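Local coordinates for AP endonuclease, family protein 2 (Mycobacterium smegmatis, PDB 5TNV), which binds magnesium in a xylose isomerase-like TIM barrel and may act as an endonuclease, though its reaction is not established, at residues A31-L34 and G35-N38; K118-A121 and D122-L126; G180-A183 and R184-I188. All blocks are in the same frame, centred on the assembly; numbering follows the deposited sequence.

The three contacts follow one another along the chain of a TIM barrel and lie at different distances from its magnesium ion. Contact 1, at the end of strand 29-32, is the one near the site: the side chain of Leu34 is about 7 Å from the magnesium ion bound by Glu193, Asp223 and His252. Contacts 2 and 3 sit away from that site, on helices 116-133 and 169-185. Their centres are about 14 Å apart, and they touch where His124 ND1 meets His182 ND1 at 2.7 Å, probably a hydrogen bond. Contact 1 touches neither: its nearest atoms are about 11 Å from contact 2 and about 16 Å from contact 3.

Contact 1: residues A31-L34 and G35-N38; sequences ANML and GFGN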
loop_
_atom_site.group_PDB
_atom_site.type_symbol
_atom_site.label_atom_id
_atom_site.label_comp_id
_atom_site.label_asym_id
_atom_site.label_seq_id
_atom_site.Cartn_x
_atom_site.Cartn_y
_atom_site.Cartn_z
ATOM N N ALA A 31 5.970 -1.397 -19.988
ATOM C CA ALA A 31 4.812 -2.092 -19.435
ATOM C C ALA A 31 4.763 -3.515 -19.947
ATOM O O ALA A 31 4.654 -3.739 -21.179
ATOM C CB ALA A 31 3.517 -1.396 -19.787
ATOM N N ASN A 32 4.797 -4.499 -19.083
ATOM C CA ASN A 32 4.606 -5.899 -19.486
ATOM C C ASN A 32 3.152 -6.120 -19.831
ATOM O O ASN A 32 2.307 -5.757 -19.027
ATOM C CB ASN A 32 5.040 -6.796 -18.322
ATOM C CG ASN A 32 5.101 -8.261 -18.619
ATOM O OD1 ASN A 32 4.034 -8.834 -18.863
ATOM N ND2 ASN A 32 6.255 -8.888 -18.602
ATOM N N MET A 33 2.839 -6.703 -21.006
ATOM C CA MET A 33 1.465 -6.862 -21.480
ATOM C C MET A 33 0.787 -8.166 -21.042
ATOM O O MET A 33 -0.355 -8.396 -21.427
ATOM C CB MET A 33 1.446 -6.771 -23.015
ATOM C CG MET A 33 1.928 -5.415 -23.529
ATOM S SD MET A 33 0.866 -4.013 -23.104
ATOM C CE MET A 33 -0.474 -4.259 -24.277
ATOM N N LEU A 34 1.436 -8.987 -20.218
ATOM C CA LEU A 34 0.860 -10.311 -19.930
ATOM C C LEU A 34 -0.500 -10.143 -19.221
ATOM O O LEU A 34 -1.366 -11.038 -19.405
ATOM C CB LEU A 34 1.813 -11.199 -19.218
ATOM C CG LEU A 34 2.111 -11.146 -17.830
ATOM C CD1 LEU A 34 1.054 -11.817 -16.955
ATOM C CD2 LEU A 34 3.354 -12.012 -17.585
ATOM N N GLY A 35 -0.745 -9.086 -18.459
ATOM C CA GLY A 35 -1.994 -8.942 -17.789
ATOM C C GLY A 35 -3.183 -8.820 -18.693
ATOM O O GLY A 35 -4.330 -9.041 -18.232
ATOM N N PHE A 36 -2.995 -8.478 -19.966
ATOM C CA PHE A 36 -4.110 -8.484 -20.912
ATOM C C PHE A 36 -4.516 -9.883 -21.317
ATOM O O PHE A 36 -5.635 -10.073 -21.811
ATOM C CB PHE A 36 -3.770 -7.654 -22.155
ATOM C CG PHE A 36 -3.749 -6.153 -21.881
ATOM C CD1 PHE A 36 -4.913 -5.423 -21.794
ATOM C CD2 PHE A 36 -2.572 -5.483 -21.702
ATOM C CE1 PHE A 36 -4.897 -4.051 -21.520
ATOM C CE2 PHE A 36 -2.523 -4.110 -21.412
ATOM C CZ PHE A 36 -3.714 -3.380 -21.339
ATOM N N GLY A 37 -3.623 -10.838 -21.175
ATOM C CA GLY A 37 -3.878 -12.198 -21.634
ATOM C C GLY A 37 -4.050 -12.250 -23.146
ATOM O O GLY A 37 -3.782 -11.303 -23.883
ATOM N N ASN A 38 -4.514 -13.403 -23.609
ATOM C CA ASN A 38 -4.635 -13.630 -25.052
ATOM C C ASN A 38 -6.032 -13.934 -25.543
ATOM O O ASN A 38 -6.202 -14.429 -26.663
ATOM C CB ASN A 38 -3.587 -14.620 -25.528
ATOM C CG ASN A 38 -3.771 -15.982 -25.014
ATOM O OD1 ASN A 38 -4.818 -16.342 -24.465
ATOM N ND2 ASN A 38 -2.718 -16.770 -25.233
HETATM O O HOH W 1 0.999 -7.374 -17.126
#
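Leu34 O receives the backbone N of Gly37 at 2.9 Å, and one residue earlier Met33 O receives the N of Phe36 at 3.0 Å. Both donors stand above the carbonyl plane rather than on a lone pair, and the i to i+3 spacing is that of a 3-10 turn. An Asx turn precedes it: with CG opposite the backbone N (chi1 -172°), OD1 of Asn32 accepts from Leu34 N at 2.9 Å. Water 1 bridges the end of the strand to the turn, donating to Asn32 O and accepting from Gly35 N, each at 2.8 Å. On the apolar side Met33 and Phe36 form a Met-aromatic contact. Bends at chi2 and chi3 (-66° and -76°) fold the thioether back, and Met33 CE reaches Phe36 CE2 at 3.5 Å, approaching the ring obliquely; SD lies 3.8 Å from the same CE2 and 4.9 Å from the ring centroid, likewise oblique. Both side chains also rest on Val61 of helix 51-63. Gly37 has positive phi, a conformation favoured by glycine, and lets the chain leave the turn. The whole is an Asx turn running into a 3-10 turn after barrel strand 29-32, with the Leu34 side chain about 7 Å from the magnesium ion of the TIM barrel.

Contact 2: residues K118-A121 and D122-L126; sequences KNLA and DAHRL
Lys118 and Asp122, one turn apart on helix 116-133, form the i to i+4 salt bridge of an alpha helix that crosses over between strands 99-104 and 137-141, a beta-alpha-beta unit of the barrel. Backbone bonds of the same spacing run beneath it, from Asp122 N to Lys118 O at 2.9 Å through to Arg125 N and Ala121 O at 3.0 Å. The tightly packed side, against helix 169-185 and Met105, is mostly apolar. Ala123 touches Met105 and Leu179, and Leu120 runs alongside His124, both pointing the same way, with Leu120 CG 4.2 Å from His124 CD2. Leu120 and His124 likewise touch Leu179, while ND1 of His124 bonds to His182 ND1 and NE2 to Glu178 OE2, both on helix 169-185. The looser side carries exposed Lys118, Ala121 and Arg125, the last bonding through NE to Ala79 O. There the lysine chain stays extended as far as CE; only the last torsion, chi4, a nearly eclipsed 13°, swings NZ toward the carboxylate, from a side chain set at a slant to that of the aspartate. Buried Asn119, tied by ND2 to Ser109 O, reaches the salt bridge through water 2, which donates to its OD1 at 2.8 Å. That water gives its other hydrogen to Asp122 OD2 at 2.6 Å, the same oxygen that holds Lys118 NZ at 2.7 Å on its syn lone pair.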
loop_
_atom_site.group_PDB
_atom_site.type_symbol
_atom_site.label_atom_id
_atom_site.label_comp_id
_atom_site.label_asym_id
_atom_site.label_seq_id
_atom_site.Cartn_x
_atom_site.Cartn_y
_atom_site.Cartn_z
ATOM N N LYS A 118 9.590 -26.203 -30.246
ATOM C CA LYS A 118 8.746 -25.103 -30.740
ATOM C C LYS A 118 9.117 -23.796 -30.064
ATOM O O LYS A 118 9.203 -22.737 -30.720
ATOM C CB LYS A 118 7.271 -25.436 -30.492
ATOM C CG LYS A 118 6.322 -24.285 -30.768
ATOM C CD LYS A 118 4.866 -24.565 -30.403
ATOM C CE LYS A 118 3.929 -23.361 -30.463
ATOM N NZ LYS A 118 4.579 -22.229 -31.169
ATOM N N ASN A 119 9.291 -23.855 -28.731
ATOM C CA ASN A 119 9.653 -22.643 -27.987
ATOM C C ASN A 119 11.010 -22.079 -28.402
ATOM O O ASN A 119 11.175 -20.873 -28.490
ATOM C CB ASN A 119 9.573 -22.961 -26.478
ATOM C CG ASN A 119 8.150 -23.242 -26.026
ATOM O OD1 ASN A 119 7.153 -22.873 -26.686
ATOM N ND2 ASN A 119 8.002 -23.910 -24.887
ATOM N N LEU A 120 11.967 -22.998 -28.658
ATOM C CA LEU A 120 13.274 -22.571 -29.163
ATOM C C LEU A 120 13.122 -21.864 -30.490
ATOM O O LEU A 120 13.742 -20.806 -30.728
ATOM C CB LEU A 120 14.177 -23.802 -29.246
ATOM C CG LEU A 120 15.594 -23.554 -29.791
ATOM C CD1 LEU A 120 16.422 -22.701 -28.860
ATOM C CD2 LEU A 120 16.300 -24.895 -30.028
ATOM N N ALA A 121 12.328 -22.468 -31.402
ATOM C CA ALA A 121 12.120 -21.864 -32.714
ATOM C C ALA A 121 11.441 -20.475 -32.599
ATOM O O ALA A 121 11.798 -19.509 -33.304
ATOM C CB ALA A 121 11.323 -22.768 -33.626
ATOM N N ASP A 122 10.447 -20.362 -31.716
ATOM C CA ASP A 122 9.791 -19.085 -31.479
ATOM C C ASP A 122 10.748 -18.072 -30.901
ATOM O O ASP A 122 10.691 -16.882 -31.258
ATOM C CB ASP A 122 8.541 -19.305 -30.595
ATOM C CG ASP A 122 7.410 -19.998 -31.300
ATOM O OD1 ASP A 122 7.381 -20.044 -32.536
ATOM O OD2 ASP A 122 6.516 -20.487 -30.568
ATOM N N ALA A 123 11.640 -18.475 -30.003
ATOM C CA ALA A 123 12.647 -17.568 -29.454
ATOM C C ALA A 123 13.527 -17.006 -30.581
ATOM O O ALA A 123 13.804 -15.809 -30.625
ATOM C CB ALA A 123 13.437 -18.244 -28.387
ATOM N N HIS A 124 13.972 -17.892 -31.492
ATOM C CA HIS A 124 14.742 -17.399 -32.647
ATOM C C HIS A 124 13.960 -16.400 -33.481
ATOM O O HIS A 124 14.499 -15.381 -33.927
ATOM C CB HIS A 124 15.192 -18.593 -33.497
ATOM C CG HIS A 124 16.382 -19.310 -33.011
ATOM N ND1 HIS A 124 17.621 -18.721 -32.965
ATOM C CD2 HIS A 124 16.518 -20.625 -32.612
ATOM C CE1 HIS A 124 18.492 -19.646 -32.548
ATOM N NE2 HIS A 124 17.845 -20.780 -32.336
ATOM N N ARG A 125 12.660 -16.691 -33.704
ATOM C CA ARG A 125 11.823 -15.748 -34.466
ATOM C C ARG A 125 11.763 -14.388 -33.765
ATOM O O ARG A 125 11.831 -13.331 -34.422
ATOM C CB ARG A 125 10.456 -16.321 -34.697
ATOM C CG ARG A 125 10.353 -17.416 -35.697
ATOM C CD ARG A 125 8.946 -17.864 -36.056
ATOM N NE ARG A 125 8.249 -16.771 -36.691
ATOM C CZ ARG A 125 8.379 -16.366 -37.953
ATOM N NH1 ARG A 125 9.236 -17.045 -38.724
ATOM N NH2 ARG A 125 7.665 -15.321 -38.394
ATOM N N LEU A 126 11.601 -14.410 -32.444
ATOM C CA LEU A 126 11.553 -13.154 -31.676
ATOM C C LEU A 126 12.880 -12.402 -31.732
ATOM O O LEU A 126 12.887 -11.165 -31.788
ATOM C CB LEU A 126 11.103 -13.413 -30.259
ATOM C CG LEU A 126 9.683 -13.944 -30.100
ATOM C CD1 LEU A 126 9.405 -14.304 -28.648
ATOM C CD2 LEU A 126 8.648 -12.928 -30.563
HETATM O O HOH W 2 6.417 -20.529 -27.944
#

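Contact 3: residues G180-A183 and R184-I188; sequences GDHA and RTNGI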
loop_
_atom_site.group_PDB
_atom_site.type_symbol
_atom_site.label_atom_id
_atom_site.label_comp_id
_atom_site.label_asym_id
_atom_site.label_seq_id
_atom_site.Cartn_x
_atom_site.Cartn_y
_atom_site.Cartn_z
ATOM N N GLY A 180 21.874 -17.153 -27.712
ATOM C CA GLY A 180 22.821 -16.068 -27.553
ATOM C C GLY A 180 23.631 -15.768 -28.817
ATOM O O GLY A 180 23.890 -14.588 -29.122
ATOM N N ASP A 181 24.057 -16.801 -29.557
ATOM C CA ASP A 181 24.752 -16.555 -30.822
ATOM C C ASP A 181 23.906 -15.716 -31.765
ATOM O O ASP A 181 24.394 -14.771 -32.417
ATOM C CB ASP A 181 25.170 -17.852 -31.492
ATOM C CG ASP A 181 26.213 -18.675 -30.816
ATOM O OD1 ASP A 181 26.958 -18.131 -29.991
ATOM O OD2 ASP A 181 26.298 -19.869 -31.146
ATOM N N HIS A 182 22.627 -16.059 -31.863
ATOM C CA HIS A 182 21.685 -15.355 -32.763
ATOM C C HIS A 182 21.471 -13.922 -32.288
ATOM O O HIS A 182 21.484 -12.986 -33.087
ATOM C CB HIS A 182 20.432 -16.187 -32.933
ATOM C CG HIS A 182 19.479 -15.713 -33.974
ATOM N ND1 HIS A 182 18.274 -16.353 -34.135
ATOM C CD2 HIS A 182 19.540 -14.721 -34.891
ATOM C CE1 HIS A 182 17.643 -15.722 -35.139
ATOM N NE2 HIS A 182 18.377 -14.753 -35.599
ATOM N N ALA A 183 21.259 -13.792 -30.979
ATOM C CA ALA A 183 21.115 -12.431 -30.407
ATOM C C ALA A 183 22.310 -11.561 -30.738
ATOM O O ALA A 183 22.176 -10.418 -31.177
ATOM C CB ALA A 183 20.869 -12.554 -28.887
ATOM N N ARG A 184 23.524 -12.099 -30.478
ATOM C CA ARG A 184 24.737 -11.334 -30.746
ATOM C C ARG A 184 24.816 -10.848 -32.188
ATOM O O ARG A 184 25.084 -9.692 -32.481
ATOM C CB ARG A 184 25.967 -12.155 -30.403
ATOM C CG ARG A 184 27.255 -11.362 -30.414
ATOM C CD ARG A 184 28.522 -12.122 -30.528
ATOM N NE ARG A 184 28.921 -12.942 -29.457
ATOM C CZ ARG A 184 29.052 -14.278 -29.462
ATOM N NH1 ARG A 184 29.479 -14.802 -28.333
ATOM N NH2 ARG A 184 28.773 -15.096 -30.468
ATOM N N THR A 185 24.537 -11.752 -33.116
ATOM C CA THR A 185 24.549 -11.396 -34.549
ATOM C C THR A 185 23.572 -10.270 -34.855
ATOM O O THR A 185 23.839 -9.432 -35.721
ATOM C CB THR A 185 24.215 -12.647 -35.356
ATOM O OG1 THR A 185 25.262 -13.579 -35.091
ATOM C CG2 THR A 185 24.096 -12.350 -36.856
ATOM N N ASN A 186 22.444 -10.231 -34.169
ATOM C CA ASN A 186 21.422 -9.223 -34.348
ATOM C C ASN A 186 21.616 -7.963 -33.531
ATOM O O ASN A 186 20.752 -7.087 -33.554
ATOM C CB ASN A 186 20.033 -9.804 -34.117
ATOM C CG ASN A 186 19.588 -10.685 -35.262
ATOM O OD1 ASN A 186 20.349 -11.008 -36.181
ATOM N ND2 ASN A 186 18.309 -11.037 -35.278
ATOM N N GLY A 187 22.751 -7.855 -32.851
ATOM C CA GLY A 187 23.061 -6.652 -32.094
ATOM C C GLY A 187 22.266 -6.527 -30.800
ATOM O O GLY A 187 22.208 -5.393 -30.285
ATOM N N ILE A 188 21.699 -7.595 -30.277
ATOM C CA ILE A 188 20.900 -7.541 -29.068
ATOM C C ILE A 188 21.428 -8.578 -28.098
ATOM O O ILE A 188 22.457 -9.218 -28.332
ATOM C CB ILE A 188 19.399 -7.727 -29.406
ATOM C CG1 ILE A 188 19.043 -9.115 -29.894
ATOM C CG2 ILE A 188 18.918 -6.662 -30.356
ATOM C CD1 ILE A 188 17.569 -9.459 -29.775
HETATM O O HOH W 3 27.237 -14.762 -32.860
HETATM O O HOH W 4 19.788 -13.077 -37.873
#
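Ala183 O takes Ile188 N at 3.0 Å in a nearly straight bond (166°), and Gly187 N closes on Arg184 O, also at 3.0 Å. With Gly187 at positive phi, these two bonds make the Schellman motif that ends helix 169-185. Asn186 N bonds to His182 O at 3.1 Å and adds only a weak bond to Ala183 O. Beneath the turn Ile188 CG1 packs on Ala183 CB at 4.0 Å. On the outer face Asp181 and Arg184 lie side by side, yet the salt bridge between Asp181 OD1 and Arg184 NH2 is long, 3.6 Å, with carboxylate and guanidinium planes 30° apart. Each has a further partner: OD1 bonds to His215 NE2, and Arg184 NE to Asp216 OD1. Asp181 O accepts twice, from Thr185 N at 3.1 Å and from water 3, which sits at the guanidinium edge, in plane, and accepts from NH2. Toward helix 116-133, the His182 ring and the Asn186 amide stand at 74° without a direct bond. Water 4 spans them, donating to Asn186 OD1 at 2.7 Å and accepting weakly from His182 NE2, while Asn186 ND2 bonds to Ile127 O and Asp128 OD1. His182 NE2 also bonds to Asp128 OD1. A hydrogen bond between ND1 of His182 and ND1 of His124 needs a proton on one of them, and with both NE2 atoms placed to donate to carboxylates, one imidazole is probably cationic.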